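Local coordinates for alginate lyase (Paenibacillus sp. FPU-7, PDB 6KFN), which cleaves the polysaccharide alginate as a lyase, probably by the beta-elimination usual for enzymes of this class, at residues F39-I53 and Y73-L87. Residues are numbered along the deposited sequence; the frame is centred on the assembly and turned at random. Where two conformers were deposited one is given.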
ATOM      1  N   PHE A  39      13.017  12.788  -1.382  1.00 11.10           N
ATOM      2  CA  PHE A  39      12.547  13.740  -0.359  1.00  8.44           C
ATOM      3  C   PHE A  39      12.269  13.037   0.963  1.00  6.97           C
ATOM      4  O   PHE A  39      11.766  11.921   0.981  1.00  7.50           O
ATOM      5  CB  PHE A  39      11.292  14.396  -0.906  1.00  7.62           C
ATOM      6  CG  PHE A  39      11.589  15.224  -2.129  1.00  7.92           C
ATOM      7  CD1 PHE A  39      12.373  16.361  -2.036  1.00  9.55           C
ATOM      8  CD2 PHE A  39      11.094  14.847  -3.362  1.00  8.58           C
ATOM      9  CE1 PHE A  39      12.705  17.083  -3.181  1.00 10.45           C
ATOM     10  CE2 PHE A  39      11.419  15.547  -4.513  1.00 10.23           C
ATOM     11  CZ  PHE A  39      12.220  16.666  -4.399  1.00 11.02           C
ATOM     12  N   LYS A  40      12.624  13.708   2.070  1.00  7.11           N
ATOM     13  CA  LYS A  40      12.612  13.145   3.416  1.00  6.92           C
ATOM     14  C   LYS A  40      11.723  13.959   4.349  1.00  6.87           C
ATOM     15  O   LYS A  40      12.017  15.116   4.640  1.00  8.81           O
ATOM     16  CB  LYS A  40      14.035  13.067   3.973  1.00  8.44           C
ATOM     17  CG  LYS A  40      14.987  12.171   3.167  1.00  9.54           C
ATOM     18  CD  LYS A  40      16.441  12.383   3.582  1.00 16.89           C
ATOM     19  CE  LYS A  40      17.395  11.648   2.658  1.00 36.36           C
ATOM     20  NZ  LYS A  40      17.247  12.097   1.229  1.00 39.25           N
ATOM     21  N   ALA A  41      10.640  13.344   4.793  1.00  6.12           N
ATOM     22  CA  ALA A  41       9.694  13.939   5.730  1.00  6.57           C
ATOM     23  C   ALA A  41      10.014  13.374   7.127  1.00  5.86           C
ATOM     24  O   ALA A  41       9.574  12.284   7.468  1.00  6.74           O
ATOM     25  CB  ALA A  41       8.267  13.633   5.292  1.00  6.39           C
ATOM     26  N   GLU A  42      10.851  14.108   7.875  1.00  6.78           N
ATOM     27  CA  GLU A  42      11.467  13.615   9.112  1.00  6.89           C
ATOM     28  C   GLU A  42      10.821  14.162  10.385  1.00  6.77           C
ATOM     29  O   GLU A  42      10.796  13.473  11.402  1.00  8.49           O
ATOM     30  CB  GLU A  42      12.968  13.938   9.154  1.00  8.17           C
ATOM     31  CG  GLU A  42      13.782  13.275   8.083  1.00 10.76           C
ATOM     32  CD  GLU A  42      15.276  13.563   8.093  1.00 12.18           C
ATOM     33  OE1 GLU A  42      15.724  14.526   8.743  1.00 15.26           O
ATOM     34  OE2 GLU A  42      16.010  12.829   7.430  1.00 15.01           O
ATOM     35  N   ALA A  43      10.371  15.393  10.381  1.00  6.67           N
ATOM     36  CA  ALA A  43       9.783  16.039  11.540  1.00  6.87           C
ATOM     37  C   ALA A  43       8.445  15.374  11.867  1.00  6.78           C
ATOM     38  O   ALA A  43       7.910  14.612  11.075  1.00  8.61           O
ATOM     39  CB  ALA A  43       9.581  17.532  11.240  1.00  8.40           C
ATOM     40  N   SER A  44       7.910  15.669  13.038  1.00  7.52           N
ATOM     41  CA  SER A  44       6.602  15.193  13.433  1.00  7.27           C
ATOM     42  C   SER A  44       5.647  16.337  13.696  1.00  7.63           C
ATOM     43  O   SER A  44       5.984  17.323  14.371  1.00  9.51           O
ATOM     44  CB  SER A  44       6.661  14.329  14.696  1.00  8.17           C
ATOM     45  OG  SER A  44       7.304  13.099  14.423  1.00  8.71           O
ATOM     46  N   GLY A  45       4.441  16.191  13.193  1.00  7.00           N
ATOM     47  CA  GLY A  45       3.317  17.002  13.597  1.00  7.47           C
ATOM     48  C   GLY A  45       2.609  16.380  14.811  1.00  6.69           C
ATOM     49  O   GLY A  45       3.125  15.478  15.465  1.00  7.79           O
ATOM     50  N   THR A  46       1.412  16.868  15.056  1.00  6.30           N
ATOM     51  CA  THR A  46       0.470  16.322  16.031  1.00  6.39           C
ATOM     52  C   THR A  46      -0.888  16.228  15.364  1.00  6.34           C
ATOM     53  O   THR A  46      -1.109  16.777  14.287  1.00  6.41           O
ATOM     54  CB  THR A  46       0.377  17.199  17.295  1.00  6.62           C
ATOM     55  OG1 THR A  46      -0.304  18.375  16.900  1.00  7.09           O
ATOM     56  CG2 THR A  46       1.734  17.487  17.906  1.00  7.77           C
ATOM     57  N   ALA A  47      -1.859  15.627  16.048  1.00  6.20           N
ATOM     58  CA  ALA A  47      -3.212  15.604  15.495  1.00  6.89           C
ATOM     59  C   ALA A  47      -3.751  17.003  15.284  1.00  7.08           C
ATOM     60  O   ALA A  47      -4.468  17.277  14.318  1.00  9.17           O
ATOM     61  CB  ALA A  47      -4.144  14.778  16.382  1.00  7.97           C
ATOM     62  N   SER A  48      -3.439  17.906  16.221  1.00  6.75           N
ATOM     63  CA  SER A  48      -3.944  19.277  16.144  1.00  7.47           C
ATOM     64  C   SER A  48      -3.120  20.141  15.184  1.00  9.05           C
ATOM     65  O   SER A  48      -3.619  21.178  14.721  1.00 12.24           O
ATOM     66  CB  SER A  48      -3.907  19.915  17.528  1.00  7.44           C
ATOM     67  OG  SER A  48      -4.697  19.194  18.453  1.00  9.11           O
ATOM     68  N   GLN A  49      -1.869  19.766  14.947  1.00  8.05           N
ATOM     69  CA  GLN A  49      -0.908  20.507  14.139  0.67  9.32           C
ATOM     70  C   GLN A  49      -0.222  19.541  13.170  1.00  7.82           C
ATOM     71  O   GLN A  49       0.979  19.325  13.290  1.00  7.88           O
ATOM     72  CB  GLN A  49       0.172  21.211  14.999  0.67 12.75           C
ATOM     73  CG  GLN A  49      -0.248  22.096  16.167  0.67  7.22           C
ATOM     74  CD  GLN A  49       0.928  22.645  16.985  0.67  7.19           C
ATOM     75  OE1 GLN A  49       1.578  23.627  16.620  0.67  8.95           O
ATOM     76  NE2 GLN A  49       1.250  21.887  18.044  0.67  6.35           N
ATOM     77  N   PRO A  50      -0.932  18.950  12.201  1.00  6.98           N
ATOM     78  CA  PRO A  50      -0.258  18.048  11.259  1.00  6.39           C
ATOM     79  C   PRO A  50       0.683  18.860  10.382  1.00  6.30           C
ATOM     80  O   PRO A  50       0.591  20.090  10.292  1.00  7.18           O
ATOM     81  CB  PRO A  50      -1.413  17.433  10.458  1.00  7.82           C
ATOM     82  CG  PRO A  50      -2.505  18.485  10.554  1.00 11.30           C
ATOM     83  CD  PRO A  50      -2.360  19.068  11.934  1.00  9.28           C
ATOM     84  N   ILE A  51       1.578  18.153   9.700  1.00  5.77           N
ATOM     85  CA  ILE A  51       2.448  18.738   8.683  1.00  6.05           C
ATOM     86  C   ILE A  51       1.907  18.268   7.340  1.00  5.93           C
ATOM     87  O   ILE A  51       1.725  17.074   7.142  1.00  6.29           O
ATOM     88  CB  ILE A  51       3.927  18.358   8.871  1.00  6.04           C
ATOM     89  CG1 ILE A  51       4.389  18.671  10.276  1.00  7.18           C
ATOM     90  CG2 ILE A  51       4.771  19.116   7.837  1.00  7.42           C
ATOM     91  CD1 ILE A  51       5.824  18.274  10.594  1.00  8.01           C
ATOM     92  N   THR A  52       1.612  19.199   6.429  1.00  6.53           N
ATOM     93  CA  THR A  52       0.987  18.862   5.159  1.00  6.63           C
ATOM     94  C   THR A  52       1.957  19.091   4.007  1.00  6.50           C
ATOM     95  O   THR A  52       2.617  20.126   3.939  1.00  6.92           O
ATOM     96  CB  THR A  52      -0.277  19.707   4.962  1.00  7.79           C
ATOM     97  OG1 THR A  52      -1.177  19.401   6.033  1.00  8.35           O
ATOM     98  CG2 THR A  52      -0.981  19.431   3.651  1.00  8.99           C
ATOM     99  N   ILE A  53       1.986  18.128   3.076  1.00  6.86           N
ATOM    100  CA  ILE A  53       2.554  18.323   1.749  0.53  6.03           C
ATOM    101  C   ILE A  53       1.439  18.015   0.757  1.00  6.02           C
ATOM    102  O   ILE A  53       0.864  16.933   0.801  1.00  6.72           O
ATOM    103  CB  ILE A  53       3.789  17.447   1.541  0.53  6.84           C
ATOM    104  CG1 ILE A  53       4.452  17.818   0.188  0.53  5.04           C
ATOM    105  CG2 ILE A  53       3.567  16.041   1.893  0.53 11.98           C
ATOM    106  CD1 ILE A  53       5.769  17.091   0.039  0.53 16.89           C
ATOM    107  N   TYR A  73      13.642   6.597  -3.461  1.00 16.62           N
ATOM    108  CA  TYR A  73      12.223   6.621  -3.139  1.00  9.43           C
ATOM    109  C   TYR A  73      11.693   7.944  -3.635  1.00  8.60           C
ATOM    110  O   TYR A  73      12.440   8.923  -3.811  1.00 10.27           O
ATOM    111  CB  TYR A  73      12.018   6.485  -1.647  1.00 10.04           C
ATOM    112  CG  TYR A  73      13.018   7.280  -0.885  1.00 10.10           C
ATOM    113  CD1 TYR A  73      12.872   8.620  -0.710  1.00 10.71           C
ATOM    114  CD2 TYR A  73      14.115   6.648  -0.298  1.00 15.40           C
ATOM    115  CE1 TYR A  73      13.795   9.365   0.021  1.00 10.26           C
ATOM    116  CE2 TYR A  73      15.045   7.361   0.436  1.00 13.98           C
ATOM    117  CZ  TYR A  73      14.895   8.716   0.587  1.00 11.61           C
ATOM    118  OH  TYR A  73      15.789   9.455   1.300  1.00 20.94           O
ATOM    119  N   SER A  74      10.394   8.004  -3.854  1.00  7.12           N
ATOM    120  CA  SER A  74       9.823   9.299  -4.141  0.82  8.60           C
ATOM    121  C   SER A  74       9.704  10.133  -2.869  1.00  7.00           C
ATOM    122  O   SER A  74      10.016  11.326  -2.850  1.00  9.11           O
ATOM    123  CB  SER A  74       8.470   9.205  -4.802  0.82 10.22           C
ATOM    124  OG  SER A  74       8.450   8.295  -5.911  0.82 20.49           O
ATOM    125  N   LEU A  75       9.284   9.493  -1.775  1.00  6.07           N
ATOM    126  CA  LEU A  75       9.124  10.152  -0.488  1.00  6.06           C
ATOM    127  C   LEU A  75       9.399   9.131   0.604  1.00  5.47           C
ATOM    128  O   LEU A  75       8.870   8.025   0.571  1.00  6.22           O
ATOM    129  CB  LEU A  75       7.705  10.710  -0.376  1.00  6.20           C
ATOM    130  CG  LEU A  75       7.378  11.499   0.898  1.00  6.88           C
ATOM    131  CD1 LEU A  75       8.229  12.806   0.994  1.00  7.59           C
ATOM    132  CD2 LEU A  75       5.908  11.819   0.968  1.00  9.06           C
ATOM    133  N   TYR A  76      10.204   9.538   1.593  1.00  5.64           N
ATOM    134  CA  TYR A  76      10.568   8.699   2.741  1.00  5.74           C
ATOM    135  C   TYR A  76      10.062   9.420   3.983  1.00  5.67           C
ATOM    136  O   TYR A  76      10.553  10.509   4.299  1.00  6.64           O
ATOM    137  CB  TYR A  76      12.081   8.512   2.799  1.00  6.83           C
ATOM    138  CG  TYR A  76      12.603   7.641   3.909  1.00  6.34           C
ATOM    139  CD1 TYR A  76      11.908   6.558   4.394  1.00  6.68           C
ATOM    140  CD2 TYR A  76      13.833   7.893   4.486  1.00  8.31           C
ATOM    141  CE1 TYR A  76      12.443   5.721   5.375  1.00  7.31           C
ATOM    142  CE2 TYR A  76      14.375   7.074   5.455  1.00  8.66           C
ATOM    143  CZ  TYR A  76      13.675   5.999   5.908  1.00  7.27           C
ATOM    144  OH  TYR A  76      14.238   5.215   6.873  1.00  8.77           O
ATOM    145  N   VAL A  77       9.095   8.830   4.688  1.00  5.29           N
ATOM    146  CA  VAL A  77       8.445   9.449   5.836  1.00  5.42           C
ATOM    147  C   VAL A  77       8.914   8.713   7.084  1.00  5.31           C
ATOM    148  O   VAL A  77       8.704   7.510   7.211  1.00  5.79           O
ATOM    149  CB  VAL A  77       6.914   9.387   5.714  1.00  5.91           C
ATOM    150  CG1 VAL A  77       6.285  10.161   6.880  1.00  6.54           C
ATOM    151  CG2 VAL A  77       6.427   9.923   4.375  1.00  6.78           C
ATOM    152  N   THR A  78       9.516   9.463   8.024  1.00  5.72           N
ATOM    153  CA  THR A  78      10.022   8.935   9.273  1.00  6.11           C
ATOM    154  C   THR A  78       9.476   9.660  10.482  1.00  6.78           C
ATOM    155  O   THR A  78       9.868   9.326  11.600  1.00 12.17           O
ATOM    156  CB  THR A  78      11.555   8.901   9.313  1.00  7.36           C
ATOM    157  OG1 THR A  78      12.043  10.207   9.029  1.00  7.59           O
ATOM    158  CG2 THR A  78      12.119   7.916   8.314  1.00  8.08           C
ATOM    159  N   GLY A  79       8.584  10.618  10.292  1.00  7.20           N
ATOM    160  CA  GLY A  79       7.922  11.313  11.380  1.00  8.00           C
ATOM    161  C   GLY A  79       6.424  11.023  11.357  1.00  6.34           C
ATOM    162  O   GLY A  79       5.882  10.380  10.469  1.00  7.67           O
ATOM    163  N   ASP A  80       5.766  11.555  12.390  1.00  6.03           N
ATOM    164  CA  ASP A  80       4.355  11.304  12.606  1.00  5.58           C
ATOM    165  C   ASP A  80       3.488  12.473  12.149  1.00  5.39           C
ATOM    166  O   ASP A  80       3.942  13.613  12.055  1.00  6.16           O
ATOM    167  CB  ASP A  80       4.078  11.081  14.111  1.00  6.40           C
ATOM    168  CG  ASP A  80       4.772   9.883  14.694  1.00  7.43           C
ATOM    169  OD1 ASP A  80       5.231   8.979  13.968  1.00  7.19           O
ATOM    170  OD2 ASP A  80       4.807   9.827  15.943  1.00 12.80           O
ATOM    171  N   TYR A  81       2.208  12.193  11.883  1.00  5.25           N
ATOM    172  CA  TYR A  81       1.216  13.242  11.662  1.00  5.58           C
ATOM    173  C   TYR A  81       1.575  14.127  10.460  1.00  5.59           C
ATOM    174  O   TYR A  81       1.515  15.357  10.533  1.00  6.53           O
ATOM    175  CB  TYR A  81       0.953  14.057  12.935  1.00  6.13           C
ATOM    176  CG  TYR A  81       0.133  13.310  13.951  1.00  7.15           C
ATOM    177  CD1 TYR A  81      -1.255  13.161  13.752  1.00  8.49           C
ATOM    178  CD2 TYR A  81       0.681  12.777  15.091  1.00  8.48           C
ATOM    179  CE1 TYR A  81      -2.057  12.501  14.633  1.00 10.85           C
ATOM    180  CE2 TYR A  81      -0.165  12.065  16.020  1.00 10.93           C
ATOM    181  CZ  TYR A  81      -1.496  11.975  15.745  1.00 11.61           C
ATOM    182  OH  TYR A  81      -2.312  11.308  16.654  1.00 18.43           O
ATOM    183  N   TRP A  82       1.850  13.463   9.341  1.00  5.40           N
ATOM    184  CA  TRP A  82       1.888  14.088   8.037  1.00  5.35           C
ATOM    185  C   TRP A  82       0.591  13.810   7.291  1.00  5.24           C
ATOM    186  O   TRP A  82       0.106  12.680   7.297  1.00  5.87           O
ATOM    187  CB  TRP A  82       3.059  13.545   7.179  1.00  5.83           C
ATOM    188  CG  TRP A  82       4.397  13.980   7.677  1.00  6.38           C
ATOM    189  CD1 TRP A  82       5.029  13.507   8.805  1.00  7.96           C
ATOM    190  CD2 TRP A  82       5.221  15.028   7.137  1.00  6.72           C
ATOM    191  NE1 TRP A  82       6.211  14.165   8.986  1.00  8.84           N
ATOM    192  CE2 TRP A  82       6.346  15.126   8.000  1.00  8.18           C
ATOM    193  CE3 TRP A  82       5.134  15.860   6.014  1.00  7.06           C
ATOM    194  CZ2 TRP A  82       7.369  16.015   7.758  1.00  9.44           C
ATOM    195  CZ3 TRP A  82       6.166  16.744   5.787  1.00  8.87           C
ATOM    196  CH2 TRP A  82       7.253  16.819   6.659  1.00 11.68           C
ATOM    197  N   ASN A  83       0.082  14.825   6.599  1.00  5.31           N
ATOM    198  CA  ASN A  83      -0.968  14.697   5.585  1.00  5.55           C
ATOM    199  C   ASN A  83      -0.319  14.917   4.229  1.00  5.40           C
ATOM    200  O   ASN A  83       0.241  15.980   3.972  1.00  6.90           O
ATOM    201  CB  ASN A  83      -2.064  15.723   5.804  1.00  6.07           C
ATOM    202  CG  ASN A  83      -2.861  15.473   7.083  1.00  6.64           C
ATOM    203  OD1 ASN A  83      -2.824  14.364   7.648  1.00  7.43           O
ATOM    204  ND2 ASN A  83      -3.626  16.462   7.509  1.00  9.45           N
ATOM    205  N   ILE A  84      -0.348  13.870   3.417  1.00  5.34           N
ATOM    206  CA  ILE A  84       0.271  13.840   2.091  0.66  5.26           C
ATOM    207  C   ILE A  84      -0.870  13.718   1.097  1.00  5.33           C
ATOM    208  O   ILE A  84      -1.543  12.686   1.068  1.00  5.44           O
ATOM    209  CB  ILE A  84       1.252  12.655   1.997  0.66  5.91           C
ATOM    210  CG1 ILE A  84       2.325  12.751   3.083  0.66  6.96           C
ATOM    211  CG2 ILE A  84       1.864  12.598   0.613  0.66  6.17           C
ATOM    212  CD1 ILE A  84       3.021  11.462   3.387  0.66  7.24           C
ATOM    213  N   THR A  85      -1.131  14.787   0.322  1.00  5.28           N
ATOM    214  CA  THR A  85      -2.414  14.929  -0.349  1.00  5.66           C
ATOM    215  C   THR A  85      -2.245  15.361  -1.793  1.00  5.79           C
ATOM    216  O   THR A  85      -1.594  16.361  -2.087  1.00  6.67           O
ATOM    217  CB  THR A  85      -3.279  15.972   0.395  1.00  6.76           C
ATOM    218  OG1 THR A  85      -3.351  15.590   1.765  1.00  8.38           O
ATOM    219  CG2 THR A  85      -4.647  16.058  -0.220  1.00  9.25           C
ATOM    220  N   GLY A  86      -2.922  14.645  -2.699  1.00  5.98           N
ATOM    221  CA  GLY A  86      -3.087  15.133  -4.050  1.00  6.28           C
ATOM    222  C   GLY A  86      -1.870  15.109  -4.918  1.00  7.35           C
ATOM    223  O   GLY A  86      -1.846  15.790  -5.924  1.00 16.74           O
ATOM    224  N   LEU A  87      -0.877  14.328  -4.610  1.00  6.59           N
ATOM    225  CA  LEU A  87       0.387  14.291  -5.320  1.00  6.59           C
ATOM    226  C   LEU A  87       0.515  13.033  -6.167  1.00  6.22           C
ATOM    227  O   LEU A  87      -0.035  11.985  -5.849  1.00  7.49           O
ATOM    228  CB  LEU A  87       1.533  14.302  -4.307  1.00  7.62           C
ATOM    229  CG  LEU A  87       1.636  15.608  -3.492  1.00  9.11           C
ATOM    230  CD1 LEU A  87       2.575  15.436  -2.320  1.00 14.06           C
ATOM    231  CD2 LEU A  87       2.145  16.711  -4.346  1.00 10.03           C
TER
HETATM  232  O   HOH W   1      12.627  11.323  11.490  1.00 23.36           O
HETATM  233  O   HOH W   2      -3.782  18.758   5.629  1.00 10.72           O
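The indole of Trp-82 lies between Ala-41 and Ile-51. The methyl CB of Ala-41 sits over one face, 3.5 Å from the centroid of the six-membered ring and 8° off its normal; on the opposite face Ile-51 CG2 stands 3.6 Å from the same centroid, a second CH-pi contact. At the indole edge, NE1 donates to Ala-43 O at 2.7 Å, with the acceptor in the ring plane. A leucine in place of Trp-82 would probably leave Ala-43 O without this donor and open a gap between Ala-41 and Ile-51. The phenol of Tyr-81 takes a peptide instead: Ala-47 N lies 3.3 Å above the ring centre, and Thr-46 C covers the same face nearer the rim. With CG anti to the carbonyl carbon (chi1 -74°), Tyr-81 lays its ring along residues 45-47; it also stacks with the ring of His-103.

The two segments lie on neighbouring coils of a right-handed parallel beta-helix. Strand 39-41 pairs with 75-77, and 51-53 with 82-85, each pair parallel and joined by backbone hydrogen bonds, as from Tyr-76 N to Phe-39 O and from Asn-83 N to Ile-51 O. Ala-41, Ile-51, Ile-53, Trp-82 and Ile-84 point into the coil, where Leu-18 of helix 11-19, at the N-terminal end of the solenoid, also meets Trp-82.

Between the strands, Ser-44 OG accepts a nearly straight bond from Asp-80 N (3.0 Å), while Gly-45 N returns one to Asp-80 O. Two waters bridge the coils, one between Glu-42 O and Thr-78 OG1, the other accepting from Asn-83 ND2 and donating to Thr-52 OG1; Asn-83 OD1 is hydrogen-bonded to Gln-105 NE2, so the amide is held at both ends. Lys-40 NZ makes a weak hydrogen bond to Tyr-73 OH, and its stronger partner is Ser-38 O.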